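Local coordinates for Sodium/calcium exchanger membrane region domain-containing protein (Archaeoglobus fulgidus, PDB 4KPP) that probably exchanges protons for calcium ions across the membrane, as a CAX-type member of the sodium/calcium exchanger family, at residues A[149-152]-A[153-156]; A[160-163]-A[164-167]; A[318-321]-A[322-326]. All blocks are in the same frame, centred on the assembly; numbering follows the deposited sequence.

Contact 1 (A[149-152]-A[153-156]). With OLB ((2S)-2,3-dihydroxypropyl (9Z)-octadec-9-enoate), chain E.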
loop_
_atom_site.group_PDB
_atom_site.type_symbol
_atom_site.label_atom_id
_atom_site.label_comp_id
_atom_site.label_asym_id
_atom_site.label_seq_id
_atom_site.Cartn_x
_atom_site.Cartn_y
_atom_site.Cartn_z
ATOM N N THR A 149 11.411 9.827 -1.976
ATOM C CA THR A 149 12.575 8.950 -1.940
ATOM C C THR A 149 13.844 9.711 -1.565
ATOM O O THR A 149 14.631 9.246 -0.743
ATOM C CB THR A 149 12.769 8.229 -3.282
ATOM O OG1 THR A 149 11.624 7.410 -3.545
ATOM C CG2 THR A 149 14.008 7.358 -3.249
ATOM N N LEU A 150 14.032 10.883 -2.165
ATOM C CA LEU A 150 15.168 11.736 -1.836
ATOM C C LEU A 150 15.138 12.133 -0.368
ATOM O O LEU A 150 16.178 12.202 0.287
ATOM C CB LEU A 150 15.182 12.990 -2.712
ATOM C CG LEU A 150 15.470 12.776 -4.199
ATOM C CD1 LEU A 150 15.583 14.110 -4.916
ATOM C CD2 LEU A 150 16.731 11.945 -4.386
ATOM N N TYR A 151 13.941 12.384 0.150
ATOM C CA TYR A 151 13.807 12.735 1.555
ATOM C C TYR A 151 14.042 11.527 2.457
ATOM O O TYR A 151 14.608 11.656 3.538
ATOM C CB TYR A 151 12.440 13.353 1.847
ATOM C CG TYR A 151 12.394 14.042 3.189
ATOM C CD1 TYR A 151 12.776 15.372 3.317
ATOM C CD2 TYR A 151 11.989 13.361 4.331
ATOM C CE1 TYR A 151 12.747 16.008 4.547
ATOM C CE2 TYR A 151 11.957 13.988 5.562
ATOM C CZ TYR A 151 12.336 15.310 5.665
ATOM O OH TYR A 151 12.302 15.937 6.889
ATOM N N ALA A 152 13.606 10.355 2.003
ATOM C CA ALA A 152 13.744 9.129 2.785
ATOM C C ALA A 152 15.205 8.703 2.930
ATOM O O ALA A 152 15.556 7.989 3.868
ATOM C CB ALA A 152 12.913 8.010 2.181
ATOM N N PHE A 153 16.053 9.142 2.004
ATOM C CA PHE A 153 17.486 8.865 2.097
ATOM C C PHE A 153 18.147 9.601 3.263
ATOM O O PHE A 153 19.277 9.298 3.628
ATOM C CB PHE A 153 18.206 9.230 0.795
ATOM C CG PHE A 153 18.173 8.146 -0.241
ATOM C CD1 PHE A 153 18.722 6.903 0.026
ATOM C CD2 PHE A 153 17.613 8.374 -1.492
ATOM C CE1 PHE A 153 18.700 5.900 -0.928
ATOM C CE2 PHE A 153 17.590 7.377 -2.444
ATOM C CZ PHE A 153 18.134 6.140 -2.161
ATOM N N THR A 154 17.442 10.568 3.841
ATOM C CA THR A 154 17.985 11.343 4.952
ATOM C C THR A 154 17.659 10.691 6.291
ATOM O O THR A 154 18.103 11.149 7.339
ATOM C CB THR A 154 17.458 12.791 4.954
ATOM O OG1 THR A 154 16.052 12.795 5.233
ATOM C CG2 THR A 154 17.712 13.456 3.605
ATOM N N LEU A 155 16.888 9.610 6.245
ATOM C CA LEU A 155 16.480 8.905 7.461
ATOM C C LEU A 155 17.537 7.963 8.070
ATOM O O LEU A 155 17.751 7.998 9.279
ATOM C CB LEU A 155 15.142 8.181 7.256
ATOM C CG LEU A 155 13.975 9.074 6.829
ATOM C CD1 LEU A 155 12.678 8.280 6.767
ATOM C CD2 LEU A 155 13.843 10.277 7.759
ATOM N N PRO A 156 18.197 7.119 7.248
ATOM C CA PRO A 156 19.220 6.243 7.833
ATOM C C PRO A 156 20.422 7.016 8.371
ATOM O O PRO A 156 21.120 6.520 9.256
ATOM C CB PRO A 156 19.655 5.370 6.651
ATOM C CG PRO A 156 18.527 5.438 5.685
ATOM C CD PRO A 156 17.987 6.822 5.818
HETATM C C1 OLB E . 16.097 18.246 5.199
HETATM C C2 OLB E . 16.859 17.745 4.019
HETATM C C3 OLB E . 15.904 17.384 2.931
HETATM C C4 OLB E . 16.563 17.557 1.604
HETATM C C5 OLB E . 16.684 16.234 0.926
HETATM O O19 OLB E . 15.417 19.256 5.102
HETATM O O20 OLB E . 16.160 17.587 6.402
HETATM C C21 OLB E . 15.497 18.112 7.489
HETATM C C22 OLB E . 15.298 17.036 8.499
HETATM O O23 OLB E . 16.156 15.996 8.217
HETATM C C24 OLB E . 15.581 17.576 9.859
HETATM C C6 OLB E . 15.392 15.890 0.267
HETATM C C7 OLB E . 15.108 16.865 -0.826
HETATM C C8 OLB E . 14.064 16.304 -1.731
HETATM C C9 OLB E . 12.779 16.166 -0.987
HETATM C C10 OLB E . 11.850 17.329 -0.901
HETATM C C11 OLB E . 11.057 17.563 0.340
HETATM C C12 OLB E . 10.466 18.932 0.277
HETATM C C13 OLB E . 10.152 19.419 1.651
HETATM C C14 OLB E . 11.410 19.709 2.395
HETATM C C15 OLB E . 11.051 20.204 3.756
HETATM C C16 OLB E . 12.273 20.348 4.600
HETATM C C17 OLB E . 13.170 21.390 4.021
HETATM C C18 OLB E . 13.567 22.374 5.071
#

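Contact 2 (A[160-163]-A[164-167]). With OLB ((2S)-2,3-dihydroxypropyl (9Z)-octadec-9-enoate), chain E.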
loop_
_atom_site.group_PDB
_atom_site.type_symbol
_atom_site.label_atom_id
_atom_site.label_comp_id
_atom_site.label_asym_id
_atom_site.label_seq_id
_atom_site.Cartn_x
_atom_site.Cartn_y
_atom_site.Cartn_z
ATOM N N HIS A 160 16.768 8.104 12.794
ATOM C CA HIS A 160 15.422 8.214 13.350
ATOM C C HIS A 160 14.478 8.909 12.380
ATOM O O HIS A 160 14.895 9.399 11.331
ATOM C CB HIS A 160 15.430 8.966 14.689
ATOM C CG HIS A 160 15.854 10.398 14.576
ATOM N ND1 HIS A 160 17.126 10.824 14.890
ATOM C CD2 HIS A 160 15.176 11.501 14.179
ATOM C CE1 HIS A 160 17.214 12.127 14.690
ATOM N NE2 HIS A 160 16.044 12.562 14.259
ATOM N N ILE A 161 13.201 8.944 12.746
ATOM C CA ILE A 161 12.180 9.636 11.968
ATOM C C ILE A 161 11.455 10.621 12.885
ATOM O O ILE A 161 10.642 10.226 13.716
ATOM C CB ILE A 161 11.163 8.644 11.363
ATOM C CG1 ILE A 161 11.889 7.463 10.709
ATOM C CG2 ILE A 161 10.245 9.350 10.364
ATOM C CD1 ILE A 161 10.963 6.443 10.060
ATOM N N SER A 162 11.763 11.903 12.733
ATOM C CA SER A 162 11.272 12.934 13.646
ATOM C C SER A 162 9.822 13.339 13.366
ATOM O O SER A 162 9.285 13.038 12.299
ATOM C CB SER A 162 12.178 14.167 13.562
ATOM O OG SER A 162 12.031 14.806 12.307
ATOM N N PRO A 163 9.178 14.012 14.338
ATOM C CA PRO A 163 7.855 14.606 14.120
ATOM C C PRO A 163 7.828 15.533 12.904
ATOM O O PRO A 163 6.794 15.655 12.247
ATOM C CB PRO A 163 7.630 15.417 15.398
ATOM C CG PRO A 163 8.366 14.658 16.443
ATOM C CD PRO A 163 9.574 14.069 15.758
ATOM N N PHE A 164 8.957 16.176 12.617
ATOM C CA PHE A 164 9.065 17.045 11.453
ATOM C C PHE A 164 9.109 16.233 10.163
ATOM O O PHE A 164 8.523 16.631 9.155
ATOM C CB PHE A 164 10.302 17.946 11.548
ATOM C CG PHE A 164 10.467 18.866 10.370
ATOM C CD1 PHE A 164 9.755 20.053 10.296
ATOM C CD2 PHE A 164 11.324 18.538 9.331
ATOM C CE1 PHE A 164 9.897 20.898 9.212
ATOM C CE2 PHE A 164 11.471 19.378 8.243
ATOM C CZ PHE A 164 10.758 20.561 8.182
ATOM N N ASP A 165 9.815 15.106 10.197
ATOM C CA ASP A 165 9.847 14.184 9.065
ATOM C C ASP A 165 8.434 13.759 8.702
ATOM O O ASP A 165 8.053 13.773 7.532
ATOM C CB ASP A 165 10.672 12.939 9.393
ATOM C CG ASP A 165 12.155 13.221 9.454
ATOM O OD1 ASP A 165 12.611 14.181 8.798
ATOM O OD2 ASP A 165 12.868 12.472 10.155
ATOM N N ALA A 166 7.665 13.383 9.718
ATOM C CA ALA A 166 6.286 12.965 9.527
ATOM C C ALA A 166 5.477 14.096 8.908
ATOM O O ALA A 166 4.653 13.868 8.024
ATOM C CB ALA A 166 5.677 12.528 10.848
ATOM N N LEU A 167 5.734 15.318 9.370
ATOM C CA LEU A 167 5.074 16.506 8.839
ATOM C C LEU A 167 5.365 16.663 7.348
ATOM O O LEU A 167 4.476 16.997 6.565
ATOM C CB LEU A 167 5.536 17.752 9.599
ATOM C CG LEU A 167 4.492 18.822 9.936
ATOM C CD1 LEU A 167 5.140 19.977 10.688
ATOM C CD2 LEU A 167 3.780 19.329 8.691
HETATM C C1 OLB E . 16.097 18.246 5.199
HETATM C C2 OLB E . 16.859 17.745 4.019
HETATM C C3 OLB E . 15.904 17.384 2.931
HETATM C C4 OLB E . 16.563 17.557 1.604
HETATM C C5 OLB E . 16.684 16.234 0.926
HETATM O O19 OLB E . 15.417 19.256 5.102
HETATM O O20 OLB E . 16.160 17.587 6.402
HETATM C C21 OLB E . 15.497 18.112 7.489
HETATM C C22 OLB E . 15.298 17.036 8.499
HETATM O O23 OLB E . 16.156 15.996 8.217
HETATM C C24 OLB E . 15.581 17.576 9.859
HETATM C C6 OLB E . 15.392 15.890 0.267
HETATM C C7 OLB E . 15.108 16.865 -0.826
HETATM C C8 OLB E . 14.064 16.304 -1.731
HETATM C C9 OLB E . 12.779 16.166 -0.987
HETATM C C10 OLB E . 11.850 17.329 -0.901
HETATM C C11 OLB E . 11.057 17.563 0.340
HETATM C C12 OLB E . 10.466 18.932 0.277
HETATM C C13 OLB E . 10.152 19.419 1.651
HETATM C C14 OLB E . 11.410 19.709 2.395
HETATM C C15 OLB E . 11.051 20.204 3.756
HETATM C C16 OLB E . 12.273 20.348 4.600
HETATM C C17 OLB E . 13.170 21.390 4.021
HETATM C C18 OLB E . 13.567 22.374 5.071
#

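Contact 3 (A[318-321]-A[322-326])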
loop_
_atom_site.group_PDB
_atom_site.type_symbol
_atom_site.label_atom_id
_atom_site.label_comp_id
_atom_site.label_asym_id
_atom_site.label_seq_id
_atom_site.Cartn_x
_atom_site.Cartn_y
_atom_site.Cartn_z
ATOM N N LEU A 318 16.932 2.309 3.951
ATOM C CA LEU A 318 17.871 2.587 2.868
ATOM C C LEU A 318 17.610 1.669 1.674
ATOM O O LEU A 318 17.581 2.117 0.526
ATOM C CB LEU A 318 19.311 2.424 3.364
ATOM C CG LEU A 318 20.436 2.431 2.326
ATOM C CD1 LEU A 318 20.452 3.740 1.553
ATOM C CD2 LEU A 318 21.780 2.177 2.995
ATOM N N LEU A 319 17.410 0.385 1.960
ATOM C CA LEU A 319 17.123 -0.609 0.932
ATOM C C LEU A 319 15.820 -0.253 0.228
ATOM O O LEU A 319 15.721 -0.344 -0.996
ATOM C CB LEU A 319 17.004 -1.999 1.565
ATOM C CG LEU A 319 17.440 -3.259 0.804
ATOM C CD1 LEU A 319 17.001 -4.501 1.569
ATOM C CD2 LEU A 319 16.918 -3.303 -0.623
ATOM N N THR A 320 14.824 0.149 1.013
ATOM C CA THR A 320 13.510 0.492 0.480
ATOM C C THR A 320 13.584 1.747 -0.377
ATOM O O THR A 320 12.957 1.826 -1.432
ATOM C CB THR A 320 12.485 0.712 1.606
ATOM O OG1 THR A 320 12.520 -0.400 2.510
ATOM C CG2 THR A 320 11.087 0.847 1.031
ATOM N N ALA A 321 14.355 2.726 0.084
ATOM C CA ALA A 321 14.557 3.958 -0.665
ATOM C C ALA A 321 15.294 3.664 -1.969
ATOM O O ALA A 321 14.987 4.242 -3.012
ATOM C CB ALA A 321 15.331 4.956 0.166
ATOM N N ALA A 322 16.263 2.756 -1.895
ATOM C CA ALA A 322 17.038 2.354 -3.061
ATOM C C ALA A 322 16.152 1.684 -4.104
ATOM O O ALA A 322 16.231 2.006 -5.290
ATOM C CB ALA A 322 18.178 1.429 -2.653
ATOM N N GLN A 323 15.310 0.757 -3.656
ATOM C CA GLN A 323 14.359 0.097 -4.542
ATOM C C GLN A 323 13.401 1.109 -5.161
ATOM O O GLN A 323 12.989 0.964 -6.312
ATOM C CB GLN A 323 13.553 -0.961 -3.788
ATOM C CG GLN A 323 12.620 -1.766 -4.684
ATOM C CD GLN A 323 11.497 -2.433 -3.915
ATOM O OE1 GLN A 323 10.966 -1.869 -2.960
ATOM N NE2 GLN A 323 11.132 -3.641 -4.325
ATOM N N SER A 324 13.052 2.132 -4.386
ATOM C CA SER A 324 12.098 3.143 -4.831
ATOM C C SER A 324 12.707 4.080 -5.866
ATOM O O SER A 324 12.012 4.566 -6.757
ATOM C CB SER A 324 11.561 3.936 -3.637
ATOM O OG SER A 324 10.964 3.069 -2.689
ATOM N N LEU A 325 14.007 4.332 -5.741
ATOM C CA LEU A 325 14.734 5.115 -6.730
ATOM C C LEU A 325 14.709 4.375 -8.060
ATOM O O LEU A 325 14.420 4.954 -9.109
ATOM C CB LEU A 325 16.183 5.307 -6.287
ATOM C CG LEU A 325 16.829 6.674 -6.523
ATOM C CD1 LEU A 325 18.341 6.531 -6.701
ATOM C CD2 LEU A 325 16.198 7.400 -7.705
ATOM N N PHE A 326 15.015 3.085 -8.002
ATOM C CA PHE A 326 15.008 2.232 -9.179
ATOM C C PHE A 326 13.610 2.139 -9.789
ATOM O O PHE A 326 13.460 2.071 -11.011
ATOM C CB PHE A 326 15.536 0.844 -8.815
ATOM C CG PHE A 326 15.673 -0.079 -9.987
ATOM C CD1 PHE A 326 16.491 0.256 -11.054
ATOM C CD2 PHE A 326 14.992 -1.286 -10.018
ATOM C CE1 PHE A 326 16.623 -0.598 -12.140
ATOM C CE2 PHE A 326 15.120 -2.142 -11.094
ATOM C CZ PHE A 326 15.936 -1.799 -12.157
#

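Contact 1 (A[149-152]-A[153-156])
T154 folds back onto Y151 where helix 138-152 ends, in a type I beta turn from A152 to L155 that leads straight into the short helix 155-158. Backbone bonds set the shape. F153 N still reaches T149 O in helical fashion, at 3.1 Å, but the next two amides step down to partners three residues back: T154 N lies 3.1 Å from Y151 O, and L155 N 3.2 Å from A152 O. These last two donors sit well above the planes of their carbonyls, as the chain tightens into the turn. P156 has no amide hydrogen to give and suits the first turn of the new helix, where its CD rests against A152 O.

Among the polar side chains, T154 does most. A chi1 of 67° sets OG1 between its own backbone N and carbonyl carbon, and from there it donates to Y151 O over a short 2.5 Å, in the carbonyl plane with a C=O...O angle of 156°. Y151 O is thus gripped twice. T149 uses OG1 outside the turn, on L145 O and W286 NE1, while the Y151 hydroxyl bonds to D165.

The apolar contacts fall into two groups. T149 and F153 lie side by side, methyl CG2 3.7 Å from ring atom CE2. The lipid OLB runs past L150, whose CB is 3.6 Å from OLB C8, and past the tyrosine ring near CD1 and CE1. Over the centre of that ring, 4.1 Å above its plane, stands T154 OG1.

Contact 2 (A[160-163]-A[164-167])
S162 and D165 clasp each other in a capping box at the start of helix 163-182. Serine suits the N-cap because its short side chain can replace the carbonyl that the first turn lacks: with chi1 at 69°, OG swings over the helix end and accepts from D165 N at 3.1 Å. D165 answers in the other direction. Its CG stands anti to its own carbonyl carbon (chi1 -72°), bringing OD2 back to S162 N at 2.9 Å; the amide meets the carboxylate from above its plane. K158 forms a salt bridge to the same OD2 while the Y151 hydroxyl takes OD1, so both oxygens are gripped, which probably favours the charged form.

I161 crosses D165 at about a right angle, its CG2 methyl 3.7 Å from D165 CB, so an apolar branch shields the aliphatic part of the acid. P163, which brings no amide hydrogen, fits the first helical position, where no carbonyl awaits one. Regular bonds then follow, A166 N to S162 O and L167 N to P163 O. The F164 ring lies on the surface with its edge to the lipid, CE2 3.9 Å from OLB C16.

Strand 160-161 pairs through I161 with L307 of strand 307-308, while I161 and A166 pack on A294 of helix 288-299, and I161 and D165 on L155 of helix 155-158.

Contact 3 (A[318-321]-A[322-326])
A321 and A322, with T320 just before them, lie at the heart of this stretch of helix 311-331, the helix that further along carries the calcium-binding residue I330. Consecutive turns stack here through main-chain bonds and two hydroxyl side chains. A322 N donates to L318 O at 2.8 Å, and its CB methyl lies 3.3 Å from the same L318 O. A321 passes its carbonyl forward: L325 N reaches A321 O at 2.9 Å. Neither alanine has a side chain beyond CB, so their part of the buried helix stays slim and neighbouring elements can come close.

T320 offers the most distinctive feature. Its carbonyl O takes two bonds from S324, one from the amide N at 3.0 Å and one from the hydroxyl OG at 2.7 Å. The two donors approach from opposite faces of the carbonyl plane, OG tilted 32° from it. S324 achieves this because chi1 of -57° turns OG beside its own backbone N, back along the helix toward the preceding turn. T320 OG1 does likewise one turn earlier, bonding to E316 O, and also meets R109 NH1.

Q323 N follows the regular pattern, 2.9 Å from L319 O. The glutamine chain is extended beyond CG and carries NE2 to R109 O on helix 96-127, beside I112.

The chemistry implies that buried hydroxyls can be tolerated here because the helix itself supplies acceptors. With S324 giving its proton to T320 O, OG can still accept from K282 NZ, and the lysine would probably polarise the hydroxyl and strengthen it as a donor.

Overall arrangement
Contact 1 is the hub. It meets contact 2 through Y151 OH and D165 OD1, 2.6 Å apart, with L155 CD2 packed 3.4 Å from D165 OD2; their centres are about 11 Å apart, and both touch the lipid OLB. On the other flank it packs on contact 3, where T149 CG2 lies 3.3 Å from A321 O and F153 CE1 3.7 Å from A321 CB, bringing together the two sodium/calcium exchanger regions of the chain. Contacts 2 and 3 do not touch, their nearest atoms being about 9 Å apart. Contact 3 comes nearest the calcium-binding residues: the side chain of Q323 is about 8 Å from that of I330.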